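Local coordinates for myosin regulatory light chain (Physarum polycephalum, PDB 2BL0), which serves as a calcium-binding light chain of a myosin II motor, carrying a calcium ion in its first EF-hand, at residues D19-L27 and I46-L57. Residues are numbered along the deposited sequence; the frame is centred on the assembly and turned at random. Where two conformers were deposited one is given.
Sequences DGKVSIEEL and IKGQLNAKEFDL. With CA (calcium ion), chain D.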
ATOM      1  N   ASP B  19       1.856   8.033 -16.478  1.00  7.22           N
ATOM      2  CA  ASP B  19       2.237   9.173 -17.318  1.00  7.15           C
ATOM      3  C   ASP B  19       2.098  10.519 -16.600  1.00  7.33           C
ATOM      4  O   ASP B  19       2.328  11.557 -17.188  1.00  7.84           O
ATOM      5  CB  ASP B  19       1.507   9.152 -18.667  1.00  7.19           C
ATOM      6  CG  ASP B  19       0.056   9.552 -18.592  1.00  7.21           C
ATOM      7  OD1 ASP B  19      -0.550   9.573 -17.501  1.00  6.56           O
ATOM      8  OD2 ASP B  19      -0.584   9.884 -19.599  1.00 11.25           O
ATOM      9  N   GLY B  20       1.748  10.490 -15.316  1.00  7.81           N
ATOM     10  CA  GLY B  20       1.607  11.704 -14.530  1.00  7.33           C
ATOM     11  C   GLY B  20       0.275  12.417 -14.675  1.00  6.98           C
ATOM     12  O   GLY B  20       0.114  13.516 -14.128  1.00  6.69           O
ATOM     13  N   LYS B  21      -0.672  11.789 -15.365  1.00  7.34           N
ATOM     14  CA  LYS B  21      -2.000  12.371 -15.599  1.00  8.10           C
ATOM     15  C   LYS B  21      -3.117  11.408 -15.228  1.00  7.79           C
ATOM     16  O   LYS B  21      -3.025  10.209 -15.436  1.00  6.66           O
ATOM     17  CB  LYS B  21      -2.172  12.777 -17.062  1.00  8.73           C
ATOM     18  CG  LYS B  21      -1.210  13.843 -17.534  1.00 11.73           C
ATOM     19  CD  LYS B  21      -1.440  15.192 -16.881  1.00 15.39           C
ATOM     20  CE  LYS B  21      -1.609  16.303 -17.909  1.00 18.00           C
ATOM     21  NZ  LYS B  21      -0.711  16.166 -19.053  1.00 20.14           N
ATOM     22  N   VAL B  22      -4.197  11.954 -14.684  1.00  7.60           N
ATOM     23  CA  VAL B  22      -5.375  11.167 -14.339  1.00  7.11           C
ATOM     24  C   VAL B  22      -6.565  11.858 -14.984  1.00  7.39           C
ATOM     25  O   VAL B  22      -6.629  13.084 -15.001  1.00  7.20           O
ATOM     26  CB  VAL B  22      -5.537  11.033 -12.799  1.00  7.93           C
ATOM     27  CG1 VAL B  22      -6.869  10.469 -12.451  1.00  7.84           C
ATOM     28  CG2 VAL B  22      -4.413  10.162 -12.218  1.00  7.09           C
ATOM     29  N   SER B  23      -7.472  11.076 -15.565  1.00  7.38           N
ATOM     30  CA  SER B  23      -8.650  11.613 -16.242  1.00  7.58           C
ATOM     31  C   SER B  23      -9.447  12.462 -15.285  1.00  7.32           C
ATOM     32  O   SER B  23      -9.569  12.120 -14.123  1.00  6.18           O
ATOM     33  CB  SER B  23      -9.561  10.484 -16.737  1.00  8.16           C
ATOM     34  OG  SER B  23     -10.807  11.010 -17.188  1.00  9.13           O
ATOM     35  N   ILE B  24      -9.992  13.565 -15.790  1.00  7.61           N
ATOM     36  CA  ILE B  24     -10.868  14.426 -15.002  1.00  7.89           C
ATOM     37  C   ILE B  24     -12.105  13.691 -14.502  1.00  7.59           C
ATOM     38  O   ILE B  24     -12.671  14.073 -13.475  1.00  8.60           O
ATOM     39  CB  ILE B  24     -11.277  15.682 -15.837  1.00  7.93           C
ATOM     40  CG1 ILE B  24     -11.843  16.771 -14.917  1.00  9.80           C
ATOM     41  CG2 ILE B  24     -12.298  15.317 -16.917  1.00  8.91           C
ATOM     42  CD1 ILE B  24     -10.798  17.497 -14.098  1.00 12.51           C
ATOM     43  N   GLU B  25     -12.525  12.635 -15.213  1.00  7.05           N
ATOM     44  CA  GLU B  25     -13.673  11.833 -14.802  1.00  7.37           C
ATOM     45  C   GLU B  25     -13.429  11.043 -13.536  1.00  6.67           C
ATOM     46  O   GLU B  25     -14.378  10.551 -12.914  1.00  6.74           O
ATOM     47  CB  GLU B  25     -14.098  10.873 -15.907  1.00  8.19           C
ATOM     48  CG  GLU B  25     -14.478  11.555 -17.215  1.00 11.30           C
ATOM     49  CD  GLU B  25     -15.609  12.564 -17.073  1.00 15.84           C
ATOM     50  OE1 GLU B  25     -15.663  13.511 -17.906  1.00 20.29           O
ATOM     51  OE2 GLU B  25     -16.459  12.422 -16.161  1.00 19.61           O
ATOM     52  N   GLU B  26     -12.159  10.917 -13.154  1.00  5.58           N
ATOM     53  CA  GLU B  26     -11.805  10.286 -11.900  1.00  5.61           C
ATOM     54  C   GLU B  26     -11.475  11.232 -10.746  1.00  4.97           C
ATOM     55  O   GLU B  26     -11.148  10.771  -9.668  1.00  4.45           O
ATOM     56  CB  GLU B  26     -10.600   9.373 -12.118  1.00  5.49           C
ATOM     57  CG  GLU B  26     -10.807   8.289 -13.161  0.59  7.89           C
ATOM     58  CD  GLU B  26     -11.736   7.191 -12.692  0.59 10.43           C
ATOM     59  OE1 GLU B  26     -11.979   7.096 -11.476  0.59 10.00           O
ATOM     60  OE2 GLU B  26     -12.216   6.411 -13.552  0.59 14.14           O
ATOM     61  N   LEU B  27     -11.564  12.539 -10.946  1.00  5.06           N
ATOM     62  CA  LEU B  27     -11.233  13.484  -9.890  1.00  4.83           C
ATOM     63  C   LEU B  27     -12.117  13.281  -8.674  1.00  5.09           C
ATOM     64  O   LEU B  27     -11.630  13.236  -7.573  1.00  3.59           O
ATOM     65  CB  LEU B  27     -11.347  14.932 -10.405  1.00  5.40           C
ATOM     66  CG  LEU B  27     -11.022  16.053  -9.400  1.00  5.53           C
ATOM     67  CD1 LEU B  27      -9.617  15.942  -8.808  1.00  6.82           C
ATOM     68  CD2 LEU B  27     -11.210  17.411 -10.046  1.00  6.54           C
ATOM     69  N   ILE B  46     -15.603  22.704  -9.786  1.00  5.46           N
ATOM     70  CA  ILE B  46     -14.166  22.447  -9.773  1.00  6.60           C
ATOM     71  C   ILE B  46     -13.688  21.992 -11.149  1.00  6.54           C
ATOM     72  O   ILE B  46     -12.727  22.538 -11.699  1.00  6.57           O
ATOM     73  CB  ILE B  46     -13.791  21.421  -8.692  1.00  6.12           C
ATOM     74  CG1 ILE B  46     -14.077  21.972  -7.305  1.00  6.78           C
ATOM     75  CG2 ILE B  46     -12.278  21.077  -8.817  1.00  8.71           C
ATOM     76  CD1 ILE B  46     -14.095  20.912  -6.180  1.00  8.08           C
ATOM     77  N   LYS B  47     -14.358  20.999 -11.719  1.00  7.62           N
ATOM     78  CA  LYS B  47     -14.009  20.533 -13.066  1.00  7.89           C
ATOM     79  C   LYS B  47     -14.039  21.661 -14.110  1.00  8.73           C
ATOM     80  O   LYS B  47     -13.180  21.742 -14.977  1.00  8.30           O
ATOM     81  CB  LYS B  47     -14.930  19.375 -13.484  1.00  8.38           C
ATOM     82  CG  LYS B  47     -14.593  18.064 -12.775  1.00  9.52           C
ATOM     83  CD  LYS B  47     -15.639  16.979 -12.917  1.00 12.23           C
ATOM     84  CE  LYS B  47     -15.620  16.303 -14.279  1.00 15.69           C
ATOM     85  NZ  LYS B  47     -16.928  15.579 -14.540  1.00 17.87           N
ATOM     86  N   GLY B  48     -15.036  22.531 -14.025  1.00  8.62           N
ATOM     87  CA  GLY B  48     -15.179  23.604 -14.995  1.00  8.85           C
ATOM     88  C   GLY B  48     -14.008  24.568 -14.867  1.00  8.56           C
ATOM     89  O   GLY B  48     -13.501  25.093 -15.882  1.00  8.30           O
ATOM     90  N   GLN B  49     -13.588  24.817 -13.625  1.00  7.60           N
ATOM     91  CA  GLN B  49     -12.467  25.724 -13.377  1.00  7.38           C
ATOM     92  C   GLN B  49     -11.173  25.155 -13.925  1.00  7.40           C
ATOM     93  O   GLN B  49     -10.346  25.890 -14.464  1.00  7.42           O
ATOM     94  CB  GLN B  49     -12.364  26.096 -11.895  1.00  7.35           C
ATOM     95  CG  GLN B  49     -13.423  27.091 -11.453  1.00  7.04           C
ATOM     96  CD  GLN B  49     -13.285  27.522 -10.007  1.00  4.26           C
ATOM     97  OE1 GLN B  49     -12.565  26.822  -9.248  1.00  6.39           O
ATOM     98  NE2 GLN B  49     -13.878  28.563  -9.600  1.00  4.87           N
ATOM     99  N   LEU B  50     -10.997  23.837 -13.823  1.00  6.90           N
ATOM    100  CA  LEU B  50      -9.809  23.199 -14.352  1.00  6.91           C
ATOM    101  C   LEU B  50      -9.770  23.263 -15.888  1.00  7.29           C
ATOM    102  O   LEU B  50      -8.684  23.332 -16.456  1.00  7.20           O
ATOM    103  CB  LEU B  50      -9.706  21.749 -13.865  1.00  6.28           C
ATOM    104  CG  LEU B  50      -9.521  21.591 -12.355  1.00  7.04           C
ATOM    105  CD1 LEU B  50      -9.393  20.131 -12.008  1.00  6.48           C
ATOM    106  CD2 LEU B  50      -8.316  22.379 -11.852  1.00  8.87           C
ATOM    107  N   ASN B  51     -10.940  23.251 -16.539  1.00  7.71           N
ATOM    108  CA  ASN B  51     -11.021  23.364 -18.013  1.00  8.32           C
ATOM    109  C   ASN B  51     -10.019  22.436 -18.671  1.00  9.03           C
ATOM    110  O   ASN B  51      -9.246  22.836 -19.545  1.00  9.83           O
ATOM    111  CB  ASN B  51     -10.813  24.813 -18.500  1.00  8.48           C
ATOM    112  CG  ASN B  51     -11.472  25.081 -19.856  1.00  8.09           C
ATOM    113  OD1 ASN B  51     -12.695  25.024 -19.980  1.00  8.61           O
ATOM    114  ND2 ASN B  51     -10.660  25.373 -20.877  1.00  8.54           N
ATOM    115  N   ALA B  52     -10.037  21.181 -18.235  1.00  9.56           N
ATOM    116  CA  ALA B  52      -9.078  20.185 -18.728  1.00  9.88           C
ATOM    117  C   ALA B  52      -9.724  18.799 -18.738  1.00 10.42           C
ATOM    118  O   ALA B  52     -10.680  18.548 -18.029  1.00 10.21           O
ATOM    119  CB  ALA B  52      -7.843  20.178 -17.848  1.00 10.27           C
ATOM    120  N   LYS B  53      -9.211  17.905 -19.573  1.00 10.77           N
ATOM    121  CA  LYS B  53      -9.729  16.540 -19.603  1.00 10.83           C
ATOM    122  C   LYS B  53      -8.944  15.630 -18.653  1.00 10.11           C
ATOM    123  O   LYS B  53      -9.361  14.495 -18.431  1.00  9.49           O
ATOM    124  CB  LYS B  53      -9.700  15.981 -21.021  1.00 11.50           C
ATOM    125  CG  LYS B  53      -8.312  15.684 -21.553  1.00 13.29           C
ATOM    126  CD  LYS B  53      -8.345  15.214 -23.000  1.00 15.39           C
ATOM    127  CE  LYS B  53      -6.985  14.653 -23.425  1.00 16.82           C
ATOM    128  NZ  LYS B  53      -6.960  14.424 -24.895  1.00 18.70           N
ATOM    129  N   GLU B  54      -7.806  16.115 -18.138  1.00  9.85           N
ATOM    130  CA  GLU B  54      -6.993  15.372 -17.154  1.00 10.11           C
ATOM    131  C   GLU B  54      -6.336  16.322 -16.169  1.00  9.51           C
ATOM    132  O   GLU B  54      -6.315  17.539 -16.384  1.00  9.79           O
ATOM    133  CB  GLU B  54      -5.910  14.523 -17.847  1.00 11.06           C
ATOM    134  CG  GLU B  54      -5.660  14.887 -19.282  1.00 14.53           C
ATOM    135  CD  GLU B  54      -4.444  14.211 -19.872  1.00 16.86           C
ATOM    136  OE1 GLU B  54      -3.678  14.911 -20.582  1.00 21.96           O
ATOM    137  OE2 GLU B  54      -4.263  12.996 -19.647  1.00 17.93           O
ATOM    138  N   PHE B  55      -5.811  15.770 -15.076  1.00  7.99           N
ATOM    139  CA  PHE B  55      -5.114  16.569 -14.072  1.00  7.04           C
ATOM    140  C   PHE B  55      -3.852  15.866 -13.586  1.00  5.91           C
ATOM    141  O   PHE B  55      -3.765  14.646 -13.615  1.00  5.73           O
ATOM    142  CB  PHE B  55      -6.028  16.913 -12.883  1.00  6.99           C
ATOM    143  CG  PHE B  55      -6.545  15.716 -12.122  1.00  7.07           C
ATOM    144  CD1 PHE B  55      -7.673  15.021 -12.555  1.00  7.19           C
ATOM    145  CD2 PHE B  55      -5.907  15.288 -10.961  1.00  6.09           C
ATOM    146  CE1 PHE B  55      -8.146  13.912 -11.814  1.00  6.04           C
ATOM    147  CE2 PHE B  55      -6.379  14.184 -10.233  1.00  6.27           C
ATOM    148  CZ  PHE B  55      -7.492  13.495 -10.677  1.00  7.77           C
ATOM    149  N   ASP B  56      -2.889  16.653 -13.137  1.00  6.26           N
ATOM    150  CA  ASP B  56      -1.626  16.135 -12.582  1.00  6.01           C
ATOM    151  C   ASP B  56      -1.611  16.209 -11.056  1.00  5.72           C
ATOM    152  O   ASP B  56      -2.573  16.655 -10.434  1.00  5.13           O
ATOM    153  CB  ASP B  56      -0.400  16.807 -13.224  1.00  6.77           C
ATOM    154  CG  ASP B  56      -0.272  18.294 -12.921  1.00  8.44           C
ATOM    155  OD1 ASP B  56      -0.944  18.834 -12.022  1.00  7.78           O
ATOM    156  OD2 ASP B  56       0.560  19.012 -13.537  1.00 10.64           O
ATOM    157  N   LEU B  57      -0.516  15.755 -10.456  1.00  5.46           N
ATOM    158  CA  LEU B  57      -0.437  15.634  -9.012  1.00  5.86           C
ATOM    159  C   LEU B  57      -0.513  16.983  -8.325  1.00  5.62           C
ATOM    160  O   LEU B  57      -1.203  17.116  -7.329  1.00  5.80           O
ATOM    161  CB  LEU B  57       0.852  14.920  -8.596  1.00  5.31           C
ATOM    162  CG  LEU B  57       1.136  14.856  -7.090  1.00  5.46           C
ATOM    163  CD1 LEU B  57       0.028  14.111  -6.353  1.00  6.07           C
ATOM    164  CD2 LEU B  57       2.504  14.247  -6.828  1.00  8.68           C
TER
HETATM  165 CA    CA D1146      -2.355   8.322 -16.508  1.00 29.00          CA
HETATM  166  O   HOH W   1      -3.476   8.915 -18.334  1.00 42.79           O
HETATM  167  O   HOH W   2       1.663  14.365 -12.003  1.00 26.40           O
HETATM  168  O   HOH W   3      -4.321   7.395 -15.780  1.00 38.85           O
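The Phe55 ring is clasped between two residues of 19-27: Val22 CB lies over one face and Leu27 CD1 over the opposite one, 3.9 Å from the Phe55 ring centroid, both as CH-pi contacts offset toward the rim. Ile24 CA and the carbonyl carbon of Glu26 border its edge. With chi1 at 61°, the ring's CG sits between the backbone N and carbonyl carbon of Phe55, which swings the ring across the strand pair toward 19-27. Cut back to an alanine, this position is likely to leave Val22 CB and Leu27 CD1 facing a gap where the ring now separates them. Backbone hydrogen bonds join Val22 and Phe55 as an antiparallel pair, with Val22 N to Phe55 O at 2.9 Å and Phe55 N to Val22 O at 2.8 Å. A third, Ile24 N to Lys53 O, is nearly straight (172°), although its donor stands above the carbonyl plane. Beyond the ring, Ile24 CD1 meets Leu50 CD1 at 3.6 Å, while Leu27 CD2 reaches Leu50 tip to tip and crosses Ile46. At the partly exposed margin, Lys21, bent along its chain, crosses Glu54 at about a right angle, its NZ 3.6 Å from Glu54 OE1 in a long salt bridge. Lys21 O and Asp19 OD1 bind the calcium ion alongside Asp15, Asp17 and two waters. Such pairing of a calcium-bearing loop with a partner loop through a two-stranded antiparallel sheet is the hallmark of paired EF-hands.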